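Local structure of putative fusidic acid resistance protein (Staphylococcus aureus, 2YB5) at residues 17-22 against 71-76; 40-45 against 62-67; 87-92 against 111-116. The protein confers resistance to the antibiotic fusidic acid, probably by binding elongation factor G and helping to clear the ribosome of the blocked complex. One frame throughout, in Å; residues are numbered along the deposited sequence.

Two of the three contacts belong to the helical N-terminal region, and the third lies near the zinc-finger part of the chain. Contacts 1 and 2 touch one another, their centres about 9 Å apart, and together engage the four helices 9-27, 35-50, 59-63 and 70-80; along the chain contact 2 is nested inside the loop closed by contact 1. Contact 2 is buried and largely hydrocarbon. Contact 1 is partly buried and pairs an apolar touch with a tyrosine-carboxylate hydrogen bond. Contact 3, its centre about 26 Å from that of contact 1, is a surface contact between loops, secured by a backbone hydrogen bond and isoleucine methyls.

Contact 1: 17-22 against 71-76; sequences QLVYQL and KKAEHL
Helix 9-27 meets helix 70-80 in a sparse, two-point contact of the N-terminal helical region: Val19 packs on Ala73, and one residue further along each helix, Tyr20 hydrogen-bonds to Glu74. The first pair lies where the two backbones come nearest, with the CA atoms of Val19 and Ala73 7.5 Å apart. Both of these residues are buried and both direct their side chains across the gap. The small alanine methyl is consistent with so close an approach, and Val19 CG1 rests against Ala73 CB at 3.9 Å. It is this branch of the valine that touches because it stands anti to the backbone N (chi1 169°), while CG2 lies beside that nitrogen.

The polar pair works at the partly exposed border of the same interface. Tyr20 OH donates to Glu74 OE2 over 2.7 Å, and the angle CZ-OH-OE2 of about 110° is what a phenol prefers. The acceptor oxygen is approached on its syn side, a little out of the carboxylate plane. Ring and carboxylate are nearly coplanar, their planes 20° apart, although the two side chains as wholes run across each other. OE2 lies at the ring's edge, in its plane, and ring atom CE1 is also close to it, at 3.3 Å from Glu74 OE2. A bend in the glutamate chain at its second torsion brings the carboxylate round to the hydroxyl. The phenol may slightly favour the ionised carboxylate.

Helix 35-50 lies against helix 9-27 through Leu18, Val19 and Leu22, with Val19 touching Ile45. Phe59 of helix 59-63 adjoins both Val19 and Leu76, and Gln17 NE2 hydrogen-bonds Asp202, just ahead of the C-terminal helix 204-214.

Contact 2: 40-45 against 62-67; sequences FLLNEI and SIDDVK
Leu42 and Ile45 of helix 35-50 receive Ile63, the last helical residue of helix 59-63, in a buried apolar contact that Asp64 extends to a partly exposed border.

The apolar part is made by three side chains. Leu42 and Ile63 slide past one another in opposite directions, which brings Leu42 CD2 alongside the isoleucine chain, 3.7 Å from Ile63 CG1 and 3.8 Å from its CD1. Ile45 meets the same residue differently, tip to tip, with Ile45 CD1 and Ile63 CD1 3.7 Å apart. Ile63 holds CG1 between its backbone N and carbonyl carbon (chi1 64°), a costly position within a helix, and from there its extended chain points into the notch between the two partners.

Polar and apolar groups meet at the other leucine methyl. Leu42 CD1 lies 3.6 Å from Asp64 OD2, the two side chains crossing at about a right angle; this is a van der Waals contact, and the charge is answered elsewhere, by a salt bridge from Asp64 OD1 to Lys38 NZ, one turn before Leu42 on helix 35-50.

Local bonds then turn the chain after the helix. Asp64 is the centre of an inverse gamma turn, closed by a weak bond from Asp65 N to Ile63 O; that carbonyl also accepts from the hydroxyl of Tyr26. Next comes an Asx turn, in which Asp65 OD1 offers its anti lone pair to Lys67 N at 2.8 Å, with a bent N-H...O angle of 139°.

Helix 9-27 also packs on helix 35-50, Leu22 touching both Leu41 and Leu42. Phe59 and Ile60 of helix 59-63 reach Ile45 as well, and Leu68, shortly before helix 70-80, adjoins Ile63.

Contact 3: 87-92 against 111-116; sequences FEIPSS and NLIDTK
Phe87 and Thr115 join two loops by their backbones, while Ile89 and Ile113 meet through side chains farther along. The Phe87 N-H points almost straight at Thr115 O, 2.9 Å away with an angle of 176° at the hydrogen, although the donor is tilted 31° from the carbonyl plane.

Thr115 faces the backbone of Phe87 more than its ring. Its CB lies 3.5 Å from Phe87 O, and its methyl CG2 lies 3.6 Å from that same oxygen, so the threonine lies against the peptide that follows the bonded N-H. The hydroxyl is used elsewhere, in a hydrogen bond between Thr115 OG1 and Asp86 OD2.

The phenylalanine ring turns the other way. With CG anti to the backbone N (chi1 -176°), it leaves the 111-116 loop and settles on Ile118 and Leu121. Ile89 CG1 lies in the plane of that ring, at its edge, without stacking on a face.

Ile89 does point across the contact. It and Ile113 reach toward each other tip to tip, Ile89 CD1 coming within 3.8 Å of Ile113 CD1 and within 4.2 Å of Thr115 CG2. The terminal methyl of Ile89 thus touches both residues that flank Asp114, whose own side chain serves its loop: Asp114 OD1 accepts from Lys116 N at 3.1 Å, on the anti side of the carboxylate, forming an Asx turn.

Asp86 strengthens the junction, since its other oxygen makes a salt bridge to Lys116 NZ. In the fold, the 87-92 loop leads from helix 70-80 into helix 92-98, where Ser91 is the N-cap, and the 111-116 loop precedes strand 121-125, an outermost strand of the antiparallel sheet. Leu121 of that strand touches Phe87, Ile89 and Ile113, seating both loops beside the sheet.

Contact 1: 17-22 against 71-76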
loop_
_atom_site.group_PDB
_atom_site.type_symbol
_atom_site.label_atom_id
_atom_site.label_comp_id
_atom_site.label_asym_id
_atom_site.label_seq_id
_atom_site.Cartn_x
_atom_site.Cartn_y
_atom_site.Cartn_z
ATOM N N GLN A 17 -9.598 3.438 -4.301
ATOM C CA GLN A 17 -10.464 3.919 -3.222
ATOM C C GLN A 17 -11.370 5.079 -3.670
ATOM O O GLN A 17 -12.520 5.177 -3.230
ATOM C CB GLN A 17 -9.648 4.326 -1.988
ATOM C CG GLN A 17 -9.064 3.136 -1.209
ATOM C CD GLN A 17 -8.108 3.540 -0.092
ATOM O OE1 GLN A 17 -7.456 2.684 0.512
ATOM N NE2 GLN A 17 -8.022 4.840 0.192
ATOM N N LEU A 18 -10.857 5.955 -4.534
ATOM C CA LEU A 18 -11.657 7.083 -5.027
ATOM C C LEU A 18 -12.745 6.616 -5.998
ATOM O O LEU A 18 -13.872 7.117 -5.959
ATOM C CB LEU A 18 -10.776 8.143 -5.678
ATOM C CG LEU A 18 -9.812 8.879 -4.737
ATOM C CD1 LEU A 18 -8.676 9.501 -5.535
ATOM C CD2 LEU A 18 -10.529 9.927 -3.901
ATOM N N VAL A 19 -12.413 5.647 -6.847
ATOM C CA VAL A 19 -13.377 5.092 -7.789
ATOM C C VAL A 19 -14.550 4.420 -7.061
ATOM O O VAL A 19 -15.700 4.626 -7.442
ATOM C CB VAL A 19 -12.709 4.117 -8.782
ATOM C CG1 VAL A 19 -13.748 3.340 -9.565
ATOM C CG2 VAL A 19 -11.799 4.891 -9.739
ATOM N N TYR A 20 -14.272 3.651 -6.008
ATOM C CA TYR A 20 -15.345 3.050 -5.204
ATOM C C TYR A 20 -16.169 4.113 -4.487
ATOM O O TYR A 20 -17.361 3.924 -4.282
ATOM C CB TYR A 20 -14.819 2.062 -4.153
ATOM C CG TYR A 20 -14.091 0.827 -4.668
ATOM C CD1 TYR A 20 -14.383 0.254 -5.909
ATOM C CD2 TYR A 20 -13.105 0.224 -3.889
ATOM C CE1 TYR A 20 -13.701 -0.890 -6.355
ATOM C CE2 TYR A 20 -12.426 -0.911 -4.322
ATOM C CZ TYR A 20 -12.723 -1.463 -5.550
ATOM O OH TYR A 20 -12.021 -2.585 -5.954
ATOM N N GLN A 21 -15.537 5.215 -4.087
ATOM C CA GLN A 21 -16.271 6.304 -3.459
ATOM C C GLN A 21 -17.263 6.907 -4.456
ATOM O O GLN A 21 -18.375 7.227 -4.083
ATOM C CB GLN A 21 -15.331 7.377 -2.901
ATOM C CG GLN A 21 -16.012 8.365 -1.918
ATOM C CD GLN A 21 -16.136 7.835 -0.482
ATOM O OE1 GLN A 21 -15.889 6.663 -0.211
ATOM N NE2 GLN A 21 -16.506 8.711 0.439
ATOM N N LEU A 22 -16.848 7.040 -5.717
ATOM C CA LEU A 22 -17.730 7.480 -6.794
ATOM C C LEU A 22 -18.946 6.572 -6.928
ATOM O O LEU A 22 -20.057 7.047 -7.162
ATOM C CB LEU A 22 -16.990 7.524 -8.138
ATOM C CG LEU A 22 -16.395 8.857 -8.586
ATOM C CD1 LEU A 22 -15.747 8.691 -9.966
ATOM C CD2 LEU A 22 -17.460 9.936 -8.628
ATOM N N LYS A 71 -17.698 -4.278 -11.974
ATOM C CA LYS A 71 -17.098 -4.970 -13.120
ATOM C C LYS A 71 -16.449 -4.015 -14.119
ATOM O O LYS A 71 -15.270 -4.162 -14.448
ATOM C CB LYS A 71 -18.151 -5.815 -13.843
ATOM N N LYS A 72 -17.227 -3.046 -14.597
ATOM C CA LYS A 72 -16.733 -2.050 -15.551
ATOM C C LYS A 72 -15.562 -1.242 -14.978
ATOM O O LYS A 72 -14.586 -0.964 -15.681
ATOM C CB LYS A 72 -17.862 -1.106 -15.967
ATOM N N ALA A 73 -15.666 -0.875 -13.705
ATOM C CA ALA A 73 -14.602 -0.143 -13.018
ATOM C C ALA A 73 -13.313 -0.958 -12.961
ATOM O O ALA A 73 -12.235 -0.446 -13.267
ATOM C CB ALA A 73 -15.043 0.231 -11.610
ATOM N N GLU A 74 -13.442 -2.228 -12.579
ATOM C CA GLU A 74 -12.294 -3.121 -12.386
ATOM C C GLU A 74 -11.492 -3.348 -13.666
ATOM O O GLU A 74 -10.265 -3.377 -13.633
ATOM C CB GLU A 74 -12.758 -4.469 -11.821
ATOM C CG GLU A 74 -13.369 -4.385 -10.418
ATOM C CD GLU A 74 -12.351 -4.050 -9.348
ATOM O OE1 GLU A 74 -11.268 -4.674 -9.341
ATOM O OE2 GLU A 74 -12.638 -3.165 -8.511
ATOM N N HIS A 75 -12.187 -3.512 -14.786
ATOM C CA HIS A 75 -11.539 -3.648 -16.088
ATOM C C HIS A 75 -10.708 -2.410 -16.417
ATOM O O HIS A 75 -9.531 -2.518 -16.763
ATOM C CB HIS A 75 -12.587 -3.879 -17.185
ATOM C CG HIS A 75 -12.031 -3.821 -18.576
ATOM N ND1 HIS A 75 -11.199 -4.795 -19.086
ATOM C CD2 HIS A 75 -12.193 -2.908 -19.563
ATOM C CE1 HIS A 75 -10.866 -4.482 -20.325
ATOM N NE2 HIS A 75 -11.459 -3.343 -20.640
ATOM N N LEU A 76 -11.330 -1.239 -16.304
ATOM C CA LEU A 76 -10.653 0.026 -16.581
ATOM C C LEU A 76 -9.477 0.238 -15.618
ATOM O O LEU A 76 -8.408 0.688 -16.036
ATOM C CB LEU A 76 -11.637 1.202 -16.499
ATOM C CG LEU A 76 -12.786 1.235 -17.517
ATOM C CD1 LEU A 76 -13.850 2.253 -17.106
ATOM C CD2 LEU A 76 -12.281 1.538 -18.927
#

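Contact 2: 40-45 against 62-67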
loop_
_atom_site.group_PDB
_atom_site.type_symbol
_atom_site.label_atom_id
_atom_site.label_comp_id
_atom_site.label_asym_id
_atom_site.label_seq_id
_atom_site.Cartn_x
_atom_site.Cartn_y
_atom_site.Cartn_z
ATOM N N PHE A 40 -15.232 16.564 -7.297
ATOM C CA PHE A 40 -14.113 16.421 -6.374
ATOM C C PHE A 40 -13.362 15.104 -6.600
ATOM O O PHE A 40 -12.154 15.108 -6.818
ATOM C CB PHE A 40 -14.563 16.493 -4.914
ATOM C CG PHE A 40 -13.451 16.206 -3.937
ATOM C CD1 PHE A 40 -12.409 17.115 -3.768
ATOM C CD2 PHE A 40 -13.426 15.016 -3.210
ATOM C CE1 PHE A 40 -11.378 16.859 -2.878
ATOM C CE2 PHE A 40 -12.391 14.745 -2.310
ATOM C CZ PHE A 40 -11.365 15.667 -2.146
ATOM N N LEU A 41 -14.095 13.994 -6.530
ATOM C CA LEU A 41 -13.541 12.655 -6.728
ATOM C C LEU A 41 -12.809 12.575 -8.066
ATOM O O LEU A 41 -11.660 12.144 -8.132
ATOM C CB LEU A 41 -14.656 11.606 -6.692
ATOM C CG LEU A 41 -15.254 11.191 -5.337
ATOM C CD1 LEU A 41 -15.252 12.307 -4.334
ATOM C CD2 LEU A 41 -16.652 10.642 -5.492
ATOM N N LEU A 42 -13.467 13.019 -9.130
ATOM C CA LEU A 42 -12.867 12.941 -10.460
ATOM C C LEU A 42 -11.548 13.713 -10.527
ATOM O O LEU A 42 -10.546 13.197 -11.053
ATOM C CB LEU A 42 -13.843 13.436 -11.521
ATOM C CG LEU A 42 -15.088 12.565 -11.697
ATOM C CD1 LEU A 42 -16.033 13.210 -12.725
ATOM C CD2 LEU A 42 -14.701 11.142 -12.100
ATOM N N ASN A 43 -11.534 14.924 -9.962
ATOM C CA ASN A 43 -10.314 15.738 -9.951
ATOM C C ASN A 43 -9.184 15.178 -9.084
ATOM O O ASN A 43 -8.017 15.394 -9.408
ATOM C CB ASN A 43 -10.605 17.194 -9.573
ATOM C CG ASN A 43 -10.935 18.065 -10.786
ATOM O OD1 ASN A 43 -10.380 17.879 -11.875
ATOM N ND2 ASN A 43 -11.822 19.030 -10.596
ATOM N N GLU A 44 -9.518 14.472 -8.000
ATOM C CA GLU A 44 -8.501 13.782 -7.186
ATOM C C GLU A 44 -7.810 12.687 -7.982
ATOM O O GLU A 44 -6.587 12.540 -7.917
ATOM C CB GLU A 44 -9.114 13.165 -5.925
ATOM C CG GLU A 44 -9.610 14.185 -4.904
ATOM C CD GLU A 44 -8.474 14.914 -4.225
ATOM O OE1 GLU A 44 -7.704 14.253 -3.485
ATOM O OE2 GLU A 44 -8.351 16.146 -4.430
ATOM N N ILE A 45 -8.592 11.910 -8.722
ATOM C CA ILE A 45 -8.039 10.843 -9.553
ATOM C C ILE A 45 -7.104 11.414 -10.614
ATOM O O ILE A 45 -5.988 10.911 -10.805
ATOM C CB ILE A 45 -9.150 10.024 -10.235
ATOM C CG1 ILE A 45 -9.957 9.267 -9.178
ATOM C CG2 ILE A 45 -8.558 9.054 -11.279
ATOM C CD1 ILE A 45 -11.189 8.589 -9.694
ATOM N N SER A 62 -14.542 7.896 -19.141
ATOM C CA SER A 62 -15.137 6.575 -18.966
ATOM C C SER A 62 -15.835 6.378 -17.611
ATOM O O SER A 62 -16.944 5.841 -17.575
ATOM C CB SER A 62 -14.077 5.493 -19.162
ATOM O OG SER A 62 -14.688 4.228 -19.296
ATOM N N ILE A 63 -15.200 6.811 -16.515
ATOM C CA ILE A 63 -15.775 6.646 -15.159
ATOM C C ILE A 63 -16.852 7.682 -14.786
ATOM O O ILE A 63 -17.638 7.462 -13.857
ATOM C CB ILE A 63 -14.688 6.633 -14.032
ATOM C CG1 ILE A 63 -13.952 7.971 -13.934
ATOM C CG2 ILE A 63 -13.691 5.488 -14.241
ATOM C CD1 ILE A 63 -12.774 7.942 -12.980
ATOM N N ASP A 64 -16.886 8.805 -15.496
ATOM C CA ASP A 64 -17.908 9.826 -15.275
ATOM C C ASP A 64 -19.247 9.364 -15.864
ATOM O O ASP A 64 -19.746 9.939 -16.822
ATOM C CB ASP A 64 -17.462 11.154 -15.896
ATOM C CG ASP A 64 -18.317 12.328 -15.460
ATOM O OD1 ASP A 64 -19.344 12.116 -14.788
ATOM O OD2 ASP A 64 -17.953 13.473 -15.791
ATOM N N ASP A 65 -19.821 8.325 -15.262
ATOM C CA ASP A 65 -20.994 7.647 -15.797
ATOM C C ASP A 65 -21.773 7.006 -14.652
ATOM O O ASP A 65 -21.353 5.984 -14.119
ATOM C CB ASP A 65 -20.564 6.578 -16.815
ATOM C CG ASP A 65 -21.747 5.956 -17.566
ATOM O OD1 ASP A 65 -22.635 5.360 -16.920
ATOM O OD2 ASP A 65 -21.786 6.061 -18.811
ATOM N N VAL A 66 -22.916 7.599 -14.302
ATOM C CA VAL A 66 -23.759 7.118 -13.190
ATOM C C VAL A 66 -24.155 5.634 -13.273
ATOM O O VAL A 66 -24.578 5.052 -12.273
ATOM C CB VAL A 66 -25.058 7.964 -13.045
ATOM C CG1 VAL A 66 -24.730 9.376 -12.590
ATOM C CG2 VAL A 66 -25.847 7.981 -14.353
ATOM N N LYS A 67 -24.018 5.037 -14.458
ATOM C CA LYS A 67 -24.312 3.616 -14.668
ATOM C C LYS A 67 -23.053 2.764 -14.582
ATOM O O LYS A 67 -23.033 1.636 -15.081
ATOM C CB LYS A 67 -24.972 3.391 -16.038
ATOM C CG LYS A 67 -26.108 4.339 -16.367
ATOM C CD LYS A 67 -27.324 4.104 -15.487
ATOM C CE LYS A 67 -28.068 2.829 -15.865
ATOM N NZ LYS A 67 -29.463 2.831 -15.338
#

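Contact 3: 87-92 against 111-116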
loop_
_atom_site.group_PDB
_atom_site.type_symbol
_atom_site.label_atom_id
_atom_site.label_comp_id
_atom_site.label_asym_id
_atom_site.label_seq_id
_atom_site.Cartn_x
_atom_site.Cartn_y
_atom_site.Cartn_z
ATOM N N PHE A 87 7.524 -2.292 -7.570
ATOM C CA PHE A 87 8.411 -2.312 -6.420
ATOM C C PHE A 87 9.677 -3.063 -6.825
ATOM O O PHE A 87 9.593 -4.174 -7.333
ATOM C CB PHE A 87 7.719 -3.029 -5.266
ATOM C CG PHE A 87 8.500 -3.034 -3.994
ATOM C CD1 PHE A 87 8.354 -2.010 -3.079
ATOM C CD2 PHE A 87 9.383 -4.070 -3.706
ATOM C CE1 PHE A 87 9.058 -2.010 -1.886
ATOM C CE2 PHE A 87 10.098 -4.078 -2.530
ATOM C CZ PHE A 87 9.935 -3.043 -1.613
ATOM N N GLU A 88 10.832 -2.437 -6.620
ATOM C CA GLU A 88 12.129 -3.092 -6.827
ATOM C C GLU A 88 12.538 -3.811 -5.548
ATOM O O GLU A 88 12.559 -3.215 -4.462
ATOM C CB GLU A 88 13.196 -2.078 -7.238
ATOM C CG GLU A 88 12.836 -1.358 -8.539
ATOM C CD GLU A 88 13.891 -0.375 -9.001
ATOM O OE1 GLU A 88 14.900 -0.177 -8.282
ATOM O OE2 GLU A 88 13.705 0.203 -10.093
ATOM N N ILE A 89 12.803 -5.101 -5.676
ATOM C CA ILE A 89 13.175 -5.916 -4.552
ATOM C C ILE A 89 14.700 -5.988 -4.549
ATOM O O ILE A 89 15.298 -6.318 -5.571
ATOM C CB ILE A 89 12.611 -7.346 -4.663
ATOM C CG1 ILE A 89 11.088 -7.324 -4.825
ATOM C CG2 ILE A 89 12.997 -8.142 -3.437
ATOM C CD1 ILE A 89 10.443 -8.710 -4.710
ATOM N N PRO A 90 15.332 -5.671 -3.414
ATOM C CA PRO A 90 16.791 -5.695 -3.353
ATOM C C PRO A 90 17.400 -7.037 -3.786
ATOM O O PRO A 90 16.778 -8.077 -3.618
ATOM C CB PRO A 90 17.087 -5.471 -1.872
ATOM C CG PRO A 90 15.907 -4.836 -1.321
ATOM C CD PRO A 90 14.730 -5.271 -2.133
ATOM N N SER A 91 18.624 -7.001 -4.287
ATOM C CA SER A 91 19.399 -8.224 -4.549
ATOM C C SER A 91 19.700 -8.950 -3.236
ATOM O O SER A 91 19.440 -8.408 -2.148
ATOM C CB SER A 91 20.693 -7.869 -5.239
ATOM O OG SER A 91 21.582 -7.276 -4.315
ATOM N N SER A 92 20.262 -10.157 -3.321
ATOM C CA SER A 92 20.616 -10.927 -2.100
ATOM C C SER A 92 21.653 -10.189 -1.249
ATOM O O SER A 92 21.505 -10.078 -0.024
ATOM C CB SER A 92 21.132 -12.337 -2.446
ATOM O OG SER A 92 22.314 -12.306 -3.237
ATOM N N ASN A 111 7.973 -15.856 -5.508
ATOM C CA ASN A 111 6.786 -16.403 -6.168
ATOM C C ASN A 111 5.512 -15.921 -5.511
ATOM O O ASN A 111 4.464 -15.852 -6.148
ATOM C CB ASN A 111 6.823 -17.934 -6.158
ATOM C CG ASN A 111 8.021 -18.494 -6.896
ATOM O OD1 ASN A 111 8.298 -18.106 -8.029
ATOM N ND2 ASN A 111 8.745 -19.407 -6.252
ATOM N N LEU A 112 5.595 -15.574 -4.233
ATOM C CA LEU A 112 4.436 -15.040 -3.515
ATOM C C LEU A 112 4.277 -13.526 -3.691
ATOM O O LEU A 112 3.413 -12.928 -3.041
ATOM C CB LEU A 112 4.526 -15.389 -2.041
ATOM N N ILE A 113 5.077 -12.905 -4.568
ATOM C CA ILE A 113 5.088 -11.445 -4.670
ATOM C C ILE A 113 4.730 -10.911 -6.056
ATOM O O ILE A 113 5.434 -11.163 -7.034
ATOM C CB ILE A 113 6.448 -10.856 -4.263
ATOM C CG1 ILE A 113 6.909 -11.434 -2.922
ATOM C CG2 ILE A 113 6.348 -9.344 -4.165
ATOM C CD1 ILE A 113 8.289 -10.982 -2.494
ATOM N N ASP A 114 3.631 -10.157 -6.109
ATOM C CA ASP A 114 3.284 -9.330 -7.259
ATOM C C ASP A 114 3.807 -7.918 -7.000
ATOM O O ASP A 114 3.382 -7.265 -6.056
ATOM C CB ASP A 114 1.771 -9.306 -7.443
ATOM C CG ASP A 114 1.355 -8.708 -8.760
ATOM O OD1 ASP A 114 1.983 -7.724 -9.208
ATOM O OD2 ASP A 114 0.390 -9.226 -9.356
ATOM N N THR A 115 4.716 -7.441 -7.845
ATOM C CA THR A 115 5.440 -6.205 -7.545
ATOM C C THR A 115 4.649 -4.926 -7.844
ATOM O O THR A 115 5.073 -3.842 -7.458
ATOM C CB THR A 115 6.842 -6.167 -8.222
ATOM O OG1 THR A 115 6.720 -6.390 -9.630
ATOM C CG2 THR A 115 7.747 -7.221 -7.611
ATOM N N LYS A 116 3.493 -5.055 -8.497
ATOM C CA LYS A 116 2.586 -3.924 -8.682
ATOM C C LYS A 116 1.555 -3.827 -7.539
ATOM O O LYS A 116 0.619 -3.035 -7.615
ATOM C CB LYS A 116 1.861 -4.036 -10.029
ATOM C CG LYS A 116 2.790 -4.028 -11.241
ATOM C CD LYS A 116 2.019 -4.298 -12.523
ATOM C CE LYS A 116 2.925 -4.345 -13.730
ATOM N NZ LYS A 116 3.499 -3.013 -14.071
#